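Local structure of DspB (Aggregatibacter actinomycetemcomitans, 1YHT) at residues Ser274-Ile279 against Lys300-Gly305; Ala325-Trp330 against Lys347-Ala352. The protein hydrolyses terminal N-acetylhexosamine residues as a family 20 glycoside hydrolase and disperses biofilm, presumably by cutting its hexosamine-based polysaccharide. All coordinates share one frame; numbering follows the deposited sequence.

Contact 1 (Ser274-Ile279 against Lys300-Gly305); sequences SYYLYI and KNWDLG. With ACY (acetic acid), chain B.
Asn-301 and Trp-302, where helix 287-301 runs out, lie against Tyr-276 and Leu-277 of the short helical turn that leads into strand 278-279, on the outer side of the TIM barrel expected of a family 20 glycoside hydrolase. Past that turn Tyr-278 does not touch the second segment; its OH donates to O of an acetic acid at 2.7 Å, a molecule probably left from the crystallisation liquor. Asn-301 comes first along the second segment. Its CB sits 3.6 Å from Tyr-276 OH, a plain van der Waals approach at the exposed end of the contact. Trp-302 is the first residue to leave helical geometry and does most of the work. Its CB lies over one face of the Tyr-276 ring, 3.9 Å from the centroid, a CH-pi contact; Tyr-275 CD2 takes the opposite face. CG stands anti to the backbone N (chi1 -176°), and the indole continues past the phenol to Leu-277. On the way Trp-302 CD1 reaches Tyr-276 CD2 at 3.4 Å, the planes inclined by 44°, neither stacked nor edge-to-face. Trp-302 NE1 is buried but satisfied by Val-306 O, which helps to fix the rotation of the indole. Asp-303 turns from the contact; its OD1 accepts from Gly-305 N at 3.0 Å in an Asx turn, while OD2 makes a salt bridge with Arg-315. The backbone N of Leu-304 lies over one indole face, offset toward the ring's edge atoms; over the opposite face Leu-277 CD2 stands 3.9 Å from the six-membered centroid, 4° off the normal, while Leu-277 CD1 touches Trp-302 CZ2 at 3.7 Å.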
ATOM      1  N   SER A 274       3.160   3.996 -11.717  1.00 11.46           N
ATOM      2  CA  SER A 274       2.135   3.011 -12.072  1.00 11.86           C
ATOM      3  C   SER A 274       2.270   2.502 -13.514  1.00 12.96           C
ATOM      4  O   SER A 274       1.944   1.372 -13.798  1.00 13.62           O
ATOM      5  CB  SER A 274       0.726   3.560 -11.844  1.00 12.48           C
ATOM      6  OG  SER A 274       0.521   4.721 -12.626  1.00 12.45           O
ATOM      7  N   TYR A 275       2.805   3.303 -14.423  1.00 13.02           N
ATOM      8  CA  TYR A 275       2.954   2.780 -15.782  1.00 13.49           C
ATOM      9  C   TYR A 275       3.851   1.548 -15.882  1.00 12.61           C
ATOM     10  O   TYR A 275       3.470   0.576 -16.539  1.00 12.84           O
ATOM     11  CB  TYR A 275       3.450   3.847 -16.731  1.00 14.92           C
ATOM     12  CG  TYR A 275       3.435   3.377 -18.171  1.00 17.34           C
ATOM     13  CD1 TYR A 275       2.247   3.342 -18.913  1.00 20.14           C
ATOM     14  CD2 TYR A 275       4.589   2.930 -18.765  1.00 18.41           C
ATOM     15  CE1 TYR A 275       2.234   2.889 -20.229  1.00 19.32           C
ATOM     16  CE2 TYR A 275       4.595   2.503 -20.090  1.00 18.21           C
ATOM     17  CZ  TYR A 275       3.427   2.508 -20.811  1.00 20.76           C
ATOM     18  OH  TYR A 275       3.485   2.044 -22.099  1.00 22.09           O
ATOM     19  N   TYR A 276       5.039   1.597 -15.278  1.00 11.17           N
ATOM     20  CA  TYR A 276       6.003   0.478 -15.340  1.00 11.20           C
ATOM     21  C   TYR A 276       5.947  -0.504 -14.159  1.00 10.83           C
ATOM     22  O   TYR A 276       6.389  -1.655 -14.265  1.00 10.63           O
ATOM     23  CB  TYR A 276       7.429   1.022 -15.399  1.00 10.71           C
ATOM     24  CG  TYR A 276       7.774   1.600 -16.737  1.00 14.70           C
ATOM     25  CD1 TYR A 276       7.934   0.756 -17.843  1.00 15.50           C
ATOM     26  CD2 TYR A 276       7.903   2.986 -16.920  1.00 15.61           C
ATOM     27  CE1 TYR A 276       8.240   1.263 -19.074  1.00 17.01           C
ATOM     28  CE2 TYR A 276       8.248   3.506 -18.179  1.00 17.26           C
ATOM     29  CZ  TYR A 276       8.400   2.638 -19.241  1.00 18.34           C
ATOM     30  OH  TYR A 276       8.704   3.108 -20.496  1.00 20.98           O
ATOM     31  N   LEU A 277       5.463  -0.008 -13.032  1.00 10.19           N
ATOM     32  CA  LEU A 277       5.632  -0.687 -11.770  1.00 10.14           C
ATOM     33  C   LEU A 277       4.355  -1.187 -11.129  1.00  9.17           C
ATOM     34  O   LEU A 277       4.431  -1.808 -10.077  1.00  9.22           O
ATOM     35  CB  LEU A 277       6.425   0.192 -10.801  1.00  9.48           C
ATOM     36  CG  LEU A 277       7.752   0.749 -11.310  1.00 11.36           C
ATOM     37  CD1 LEU A 277       8.385   1.606 -10.276  1.00 10.05           C
ATOM     38  CD2 LEU A 277       8.757  -0.310 -11.754  1.00 13.88           C
ATOM     39  N   TYR A 278       3.207  -0.946 -11.746  1.00  8.90           N
ATOM     40  CA  TYR A 278       1.948  -1.608 -11.344  1.00  9.28           C
ATOM     41  C   TYR A 278       1.704  -2.763 -12.292  1.00 10.23           C
ATOM     42  O   TYR A 278       1.867  -2.616 -13.507  1.00  8.64           O
ATOM     43  CB  TYR A 278       0.745  -0.676 -11.462  1.00  9.73           C
ATOM     44  CG  TYR A 278       0.530   0.268 -10.309  1.00 10.07           C
ATOM     45  CD1 TYR A 278       1.564   0.606  -9.423  1.00 11.13           C
ATOM     46  CD2 TYR A 278      -0.703   0.885 -10.137  1.00 12.00           C
ATOM     47  CE1 TYR A 278       1.353   1.470  -8.395  1.00  9.96           C
ATOM     48  CE2 TYR A 278      -0.893   1.795  -9.125  1.00 10.67           C
ATOM     49  CZ  TYR A 278       0.110   2.061  -8.243  1.00 11.32           C
ATOM     50  OH  TYR A 278      -0.144   2.922  -7.175  1.00  7.38           O
ATOM     51  N   ILE A 279       1.329  -3.907 -11.716  1.00 10.43           N
ATOM     52  CA  ILE A 279       0.758  -4.990 -12.498  1.00 10.73           C
ATOM     53  C   ILE A 279      -0.569  -5.384 -11.846  1.00 10.30           C
ATOM     54  O   ILE A 279      -0.675  -5.465 -10.603  1.00 10.57           O
ATOM     55  CB  ILE A 279       1.777  -6.192 -12.717  1.00 10.20           C
ATOM     56  CG1 ILE A 279       1.159  -7.240 -13.642  1.00 12.21           C
ATOM     57  CG2 ILE A 279       2.188  -6.821 -11.387  1.00 10.75           C
ATOM     58  CD1 ILE A 279       2.208  -8.131 -14.337  1.00 13.08           C
ATOM     59  N   LYS A 300      14.328  -2.871 -20.528  1.00 17.23           N
ATOM     60  CA  LYS A 300      14.709  -2.078 -21.716  1.00 17.83           C
ATOM     61  C   LYS A 300      14.475  -0.574 -21.539  1.00 17.13           C
ATOM     62  O   LYS A 300      15.334   0.238 -21.896  1.00 16.94           O
ATOM     63  CB  LYS A 300      13.886  -2.583 -22.891  1.00 18.18           C
ATOM     64  CG  LYS A 300      14.169  -1.958 -24.253  1.00 21.81           C
ATOM     65  CD  LYS A 300      15.051  -2.825 -25.103  1.00 25.01           C
ATOM     66  CE  LYS A 300      14.729  -2.627 -26.590  1.00 25.98           C
ATOM     67  NZ  LYS A 300      14.672  -1.207 -26.957  1.00 27.77           N
ATOM     68  N   ASN A 301      13.337  -0.241 -20.932  1.00 15.78           N
ATOM     69  CA  ASN A 301      12.740   1.099 -21.001  1.00 17.10           C
ATOM     70  C   ASN A 301      12.574   1.835 -19.666  1.00 17.30           C
ATOM     71  O   ASN A 301      12.390   3.047 -19.668  1.00 17.94           O
ATOM     72  CB  ASN A 301      11.358   1.041 -21.703  1.00 16.62           C
ATOM     73  CG  ASN A 301      11.425   0.412 -23.092  1.00 18.17           C
ATOM     74  OD1 ASN A 301      10.767  -0.604 -23.377  1.00 23.37           O
ATOM     75  ND2 ASN A 301      12.213   0.989 -23.949  1.00 17.03           N
ATOM     76  N   TRP A 302      12.594   1.136 -18.531  1.00 16.48           N
ATOM     77  CA  TRP A 302      12.440   1.834 -17.262  1.00 16.72           C
ATOM     78  C   TRP A 302      13.770   2.107 -16.580  1.00 17.81           C
ATOM     79  O   TRP A 302      14.706   1.295 -16.655  1.00 20.46           O
ATOM     80  CB  TRP A 302      11.480   1.105 -16.311  1.00 15.68           C
ATOM     81  CG  TRP A 302      11.271   1.896 -15.050  1.00 13.87           C
ATOM     82  CD1 TRP A 302      10.598   3.072 -14.914  1.00 11.23           C
ATOM     83  CD2 TRP A 302      11.808   1.589 -13.767  1.00 12.11           C
ATOM     84  NE1 TRP A 302      10.650   3.505 -13.599  1.00 13.06           N
ATOM     85  CE2 TRP A 302      11.385   2.606 -12.876  1.00 14.19           C
ATOM     86  CE3 TRP A 302      12.551   0.519 -13.261  1.00 12.68           C
ATOM     87  CZ2 TRP A 302      11.708   2.590 -11.530  1.00 12.08           C
ATOM     88  CZ3 TRP A 302      12.900   0.533 -11.923  1.00 12.64           C
ATOM     89  CH2 TRP A 302      12.503   1.585 -11.085  1.00 12.36           C
ATOM     90  N   ASP A 303      13.880   3.264 -15.938  1.00 16.90           N
ATOM     91  CA  ASP A 303      14.940   3.489 -14.958  1.00 17.21           C
ATOM     92  C   ASP A 303      14.392   4.289 -13.797  1.00 16.03           C
ATOM     93  O   ASP A 303      13.285   4.872 -13.871  1.00 15.25           O
ATOM     94  CB  ASP A 303      16.203   4.166 -15.547  1.00 18.01           C
ATOM     95  CG  ASP A 303      15.977   5.584 -15.989  1.00 20.59           C
ATOM     96  OD1 ASP A 303      15.958   6.487 -15.125  1.00 21.88           O
ATOM     97  OD2 ASP A 303      15.892   5.796 -17.229  1.00 24.21           O
ATOM     98  N   LEU A 304      15.164   4.323 -12.721  1.00 15.06           N
ATOM     99  CA  LEU A 304      14.639   4.851 -11.453  1.00 14.90           C
ATOM    100  C   LEU A 304      14.156   6.320 -11.566  1.00 15.12           C
ATOM    101  O   LEU A 304      13.287   6.750 -10.798  1.00 15.71           O
ATOM    102  CB  LEU A 304      15.683   4.696 -10.350  1.00 14.94           C
ATOM    103  CG  LEU A 304      15.238   5.125  -8.962  1.00 14.76           C
ATOM    104  CD1 LEU A 304      13.993   4.263  -8.498  1.00 12.09           C
ATOM    105  CD2 LEU A 304      16.384   5.058  -7.983  1.00 14.02           C
ATOM    106  N   GLY A 305      14.702   7.071 -12.516  1.00 14.26           N
ATOM    107  CA  GLY A 305      14.375   8.480 -12.676  1.00 14.70           C
ATOM    108  C   GLY A 305      13.137   8.777 -13.492  1.00 14.48           C
ATOM    109  O   GLY A 305      12.678   9.935 -13.581  1.00 15.88           O
TER
HETATM  110  C   ACY B 750      -3.176   3.709  -5.569  1.00  9.50           C
HETATM  111  O   ACY B 750      -2.786   3.425  -6.708  1.00  8.25           O
HETATM  112  OXT ACY B 750      -4.388   3.888  -5.274  1.00  8.39           O
HETATM  113  CH3 ACY B 750      -2.140   3.803  -4.500  1.00 10.06           C

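Contact 2 (Ala325-Trp330 against Lys347-Ala352); sequences AALSIW and KSLLEA
Leu-327, pointing outward from strand 324-329, drives its forked end against Leu-349 and Leu-350 of helix 339-358, CD1 going to Leu-349 and CD2 mainly to Leu-350. CD1 meets Leu-349 CD2 at 3.7 Å, with CG of that leucine equally near. The two side chains cross at about a right angle, so the branch of one lies across the other. CD2 approaches the root of the Leu-350 side chain: it lies 3.7 Å from Leu-350 CA and 3.8 Å from Leu-350 CB. Here the side chains run at a slant to each other, and Leu-350 CD1 reaches back to Leu-327 CB at 4.0 Å.

The fork of Leu-327 is thus presented to two consecutive residues of one helical turn. Its CB points at the helix; with CG anti to the backbone N (chi1 -178°), the second torsion parts the methyls, CD2 toward Leu-350 and CD1 along to Leu-349. Leu-349 CB points at the strand, whereas Leu-350 CB leaves the helix more to the flank. Leu-327 and Leu-350 have the nearest CA atoms of the two segments, 6.1 Å apart.

All three leucines are buried, and the contact is wholly apolar. Neighbouring helices close the seam: Leu-349 also touches Ala-295 and Val-298 of helix 287-301, and Leu-350 touches Thr-41 of helix 32-44. Strand 324-329, the last in the chain, lies parallel to strand 18-24, the first, and so closes the barrel; with helix 339-358 packed on its outer side, it completes the beta-alpha layering of the TIM barrel.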
ATOM      1  N   ALA A 325      12.150   2.213  -4.880  1.00  8.53           N
ATOM      2  CA  ALA A 325      11.082   1.854  -5.828  1.00  8.80           C
ATOM      3  C   ALA A 325      10.479   0.549  -5.444  1.00  9.00           C
ATOM      4  O   ALA A 325      11.095  -0.242  -4.720  1.00 10.53           O
ATOM      5  CB  ALA A 325      11.632   1.752  -7.259  1.00  8.59           C
ATOM      6  N   ALA A 326       9.264   0.314  -5.898  1.00  9.93           N
ATOM      7  CA  ALA A 326       8.619  -0.989  -5.686  1.00  9.23           C
ATOM      8  C   ALA A 326       7.796  -1.384  -6.876  1.00  8.14           C
ATOM      9  O   ALA A 326       7.251  -0.524  -7.562  1.00  9.27           O
ATOM     10  CB  ALA A 326       7.751  -0.936  -4.467  1.00  9.43           C
ATOM     11  N   LEU A 327       7.731  -2.684  -7.128  1.00  7.39           N
ATOM     12  CA  LEU A 327       6.669  -3.278  -7.930  1.00  6.59           C
ATOM     13  C   LEU A 327       5.428  -3.403  -7.067  1.00  7.17           C
ATOM     14  O   LEU A 327       5.519  -3.955  -5.976  1.00  7.40           O
ATOM     15  CB  LEU A 327       7.022  -4.688  -8.373  1.00  5.98           C
ATOM     16  CG  LEU A 327       6.019  -5.446  -9.262  1.00  7.27           C
ATOM     17  CD1 LEU A 327       5.889  -4.855 -10.636  1.00  9.11           C
ATOM     18  CD2 LEU A 327       6.442  -6.940  -9.433  1.00  8.36           C
ATOM     19  N   SER A 328       4.287  -3.007  -7.598  1.00  6.13           N
ATOM     20  CA  SER A 328       2.996  -3.205  -6.958  1.00  7.05           C
ATOM     21  C   SER A 328       2.155  -4.228  -7.734  1.00  7.43           C
ATOM     22  O   SER A 328       1.934  -4.079  -8.926  1.00  8.33           O
ATOM     23  CB  SER A 328       2.259  -1.850  -6.884  1.00  6.56           C
ATOM     24  OG  SER A 328       2.897  -0.904  -6.010  1.00  8.03           O
ATOM     25  N   ILE A 329       1.702  -5.283  -7.055  1.00  7.15           N
ATOM     26  CA  ILE A 329       0.839  -6.287  -7.641  1.00  7.55           C
ATOM     27  C   ILE A 329      -0.529  -6.128  -7.028  1.00  6.32           C
ATOM     28  O   ILE A 329      -0.759  -6.525  -5.886  1.00  8.10           O
ATOM     29  CB  ILE A 329       1.346  -7.735  -7.353  1.00  8.31           C
ATOM     30  CG1 ILE A 329       2.811  -7.911  -7.791  1.00  8.71           C
ATOM     31  CG2 ILE A 329       0.377  -8.740  -8.015  1.00 10.09           C
ATOM     32  CD1 ILE A 329       3.451  -9.314  -7.484  1.00  7.74           C
ATOM     33  N   TRP A 330      -1.441  -5.591  -7.817  1.00  7.18           N
ATOM     34  CA  TRP A 330      -2.763  -5.266  -7.406  1.00  8.04           C
ATOM     35  C   TRP A 330      -3.706  -6.381  -7.791  1.00  9.12           C
ATOM     36  O   TRP A 330      -3.550  -7.013  -8.846  1.00 10.15           O
ATOM     37  CB  TRP A 330      -3.235  -3.963  -8.013  1.00  8.42           C
ATOM     38  CG  TRP A 330      -2.434  -2.741  -7.596  1.00  8.23           C
ATOM     39  CD1 TRP A 330      -1.486  -2.124  -8.312  1.00  7.80           C
ATOM     40  CD2 TRP A 330      -2.567  -2.014  -6.382  1.00  7.37           C
ATOM     41  NE1 TRP A 330      -0.992  -1.041  -7.621  1.00  9.42           N
ATOM     42  CE2 TRP A 330      -1.639  -0.959  -6.425  1.00  7.94           C
ATOM     43  CE3 TRP A 330      -3.375  -2.159  -5.252  1.00  7.48           C
ATOM     44  CZ2 TRP A 330      -1.508  -0.044  -5.397  1.00  9.55           C
ATOM     45  CZ3 TRP A 330      -3.228  -1.264  -4.221  1.00 10.46           C
ATOM     46  CH2 TRP A 330      -2.304  -0.224  -4.293  1.00  9.03           C
ATOM     47  N   LYS A 347       7.640 -13.085 -11.065  1.00 11.18           N
ATOM     48  CA  LYS A 347       9.004 -13.175 -10.561  1.00 11.85           C
ATOM     49  C   LYS A 347      10.005 -12.399 -11.416  1.00 11.58           C
ATOM     50  O   LYS A 347      10.814 -11.663 -10.904  1.00 10.43           O
ATOM     51  CB  LYS A 347       9.423 -14.657 -10.481  1.00 12.47           C
ATOM     52  CG  LYS A 347      10.542 -15.015  -9.548  1.00 14.81           C
ATOM     53  CD  LYS A 347      10.630 -16.566  -9.413  1.00 17.50           C
ATOM     54  CE  LYS A 347      10.998 -17.127  -7.973  1.00 22.80           C
ATOM     55  NZ  LYS A 347       9.875 -17.681  -6.998  1.00 17.40           N
ATOM     56  N   SER A 348       9.984 -12.626 -12.724  1.00 10.78           N
ATOM     57  CA  SER A 348      10.906 -11.933 -13.615  1.00 11.53           C
ATOM     58  C   SER A 348      10.763 -10.411 -13.486  1.00 11.11           C
ATOM     59  O   SER A 348      11.734  -9.689 -13.486  1.00 10.88           O
ATOM     60  CB  SER A 348      10.653 -12.370 -15.064  1.00 11.74           C
ATOM     61  OG  SER A 348      11.032 -13.749 -15.211  1.00 13.94           O
ATOM     62  N   LEU A 349       9.523  -9.942 -13.350  1.00 11.58           N
ATOM     63  CA  LEU A 349       9.252  -8.526 -13.319  1.00 11.40           C
ATOM     64  C   LEU A 349       9.725  -7.949 -11.999  1.00 11.17           C
ATOM     65  O   LEU A 349      10.293  -6.851 -11.937  1.00 11.80           O
ATOM     66  CB  LEU A 349       7.762  -8.310 -13.564  1.00 11.56           C
ATOM     67  CG  LEU A 349       7.204  -6.898 -13.375  1.00 10.65           C
ATOM     68  CD1 LEU A 349       7.898  -5.882 -14.252  1.00 12.69           C
ATOM     69  CD2 LEU A 349       5.687  -6.913 -13.654  1.00 10.23           C
ATOM     70  N   LEU A 350       9.481  -8.680 -10.918  1.00 10.38           N
ATOM     71  CA  LEU A 350       9.930  -8.209  -9.605  1.00 10.65           C
ATOM     72  C   LEU A 350      11.447  -8.136  -9.523  1.00  9.68           C
ATOM     73  O   LEU A 350      11.996  -7.177  -9.005  1.00 10.42           O
ATOM     74  CB  LEU A 350       9.364  -9.125  -8.487  1.00 10.69           C
ATOM     75  CG  LEU A 350       9.806  -8.781  -7.055  1.00  9.65           C
ATOM     76  CD1 LEU A 350       9.498  -7.314  -6.644  1.00 11.42           C
ATOM     77  CD2 LEU A 350       9.245  -9.778  -6.048  1.00 11.70           C
ATOM     78  N   GLU A 351      12.125  -9.165 -10.031  1.00 10.74           N
ATOM     79  CA  GLU A 351      13.585  -9.149 -10.161  1.00 11.53           C
ATOM     80  C   GLU A 351      14.105  -7.944 -10.931  1.00 10.31           C
ATOM     81  O   GLU A 351      15.044  -7.288 -10.508  1.00 11.43           O
ATOM     82  CB  GLU A 351      14.110 -10.448 -10.816  1.00 11.10           C
ATOM     83  CG  GLU A 351      13.913 -11.657  -9.944  1.00 16.67           C
ATOM     84  CD  GLU A 351      14.260 -12.966 -10.651  1.00 19.32           C
ATOM     85  OE1 GLU A 351      14.584 -12.939 -11.872  1.00 19.71           O
ATOM     86  OE2 GLU A 351      14.232 -13.987  -9.950  1.00 23.09           O
ATOM     87  N   ALA A 352      13.498  -7.682 -12.075  1.00 11.78           N
ATOM     88  CA  ALA A 352      13.872  -6.553 -12.956  1.00 11.56           C
ATOM     89  C   ALA A 352      13.731  -5.205 -12.243  1.00 10.90           C
ATOM     90  O   ALA A 352      14.592  -4.371 -12.322  1.00 10.90           O
ATOM     91  CB  ALA A 352      12.990  -6.537 -14.186  1.00 11.23           C
TER

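Both contacts are largely buried and meet at the same sheet, their centres about 9 Å apart: Leu-277 and Ile-279 of contact 1, on either side of Tyr-278 in the chain, probably hydrogen-bond through O and N respectively to the backbone of Ser-328 in strand 324-329 of contact 2. Contact 2 is strand against helix, leucine upon leucine. Contact 1, farther from the chain's centre, joins a short helical turn to the end of helix 287-301; it relies on aromatic faces and reaches the surface at Asn-301. The elements interlock as well: Leu-277 rests on Val-353 and Trp-302 on Thr-357 of helix 339-358, and the Tyr-278 and Trp-330 rings meet edge-to-face.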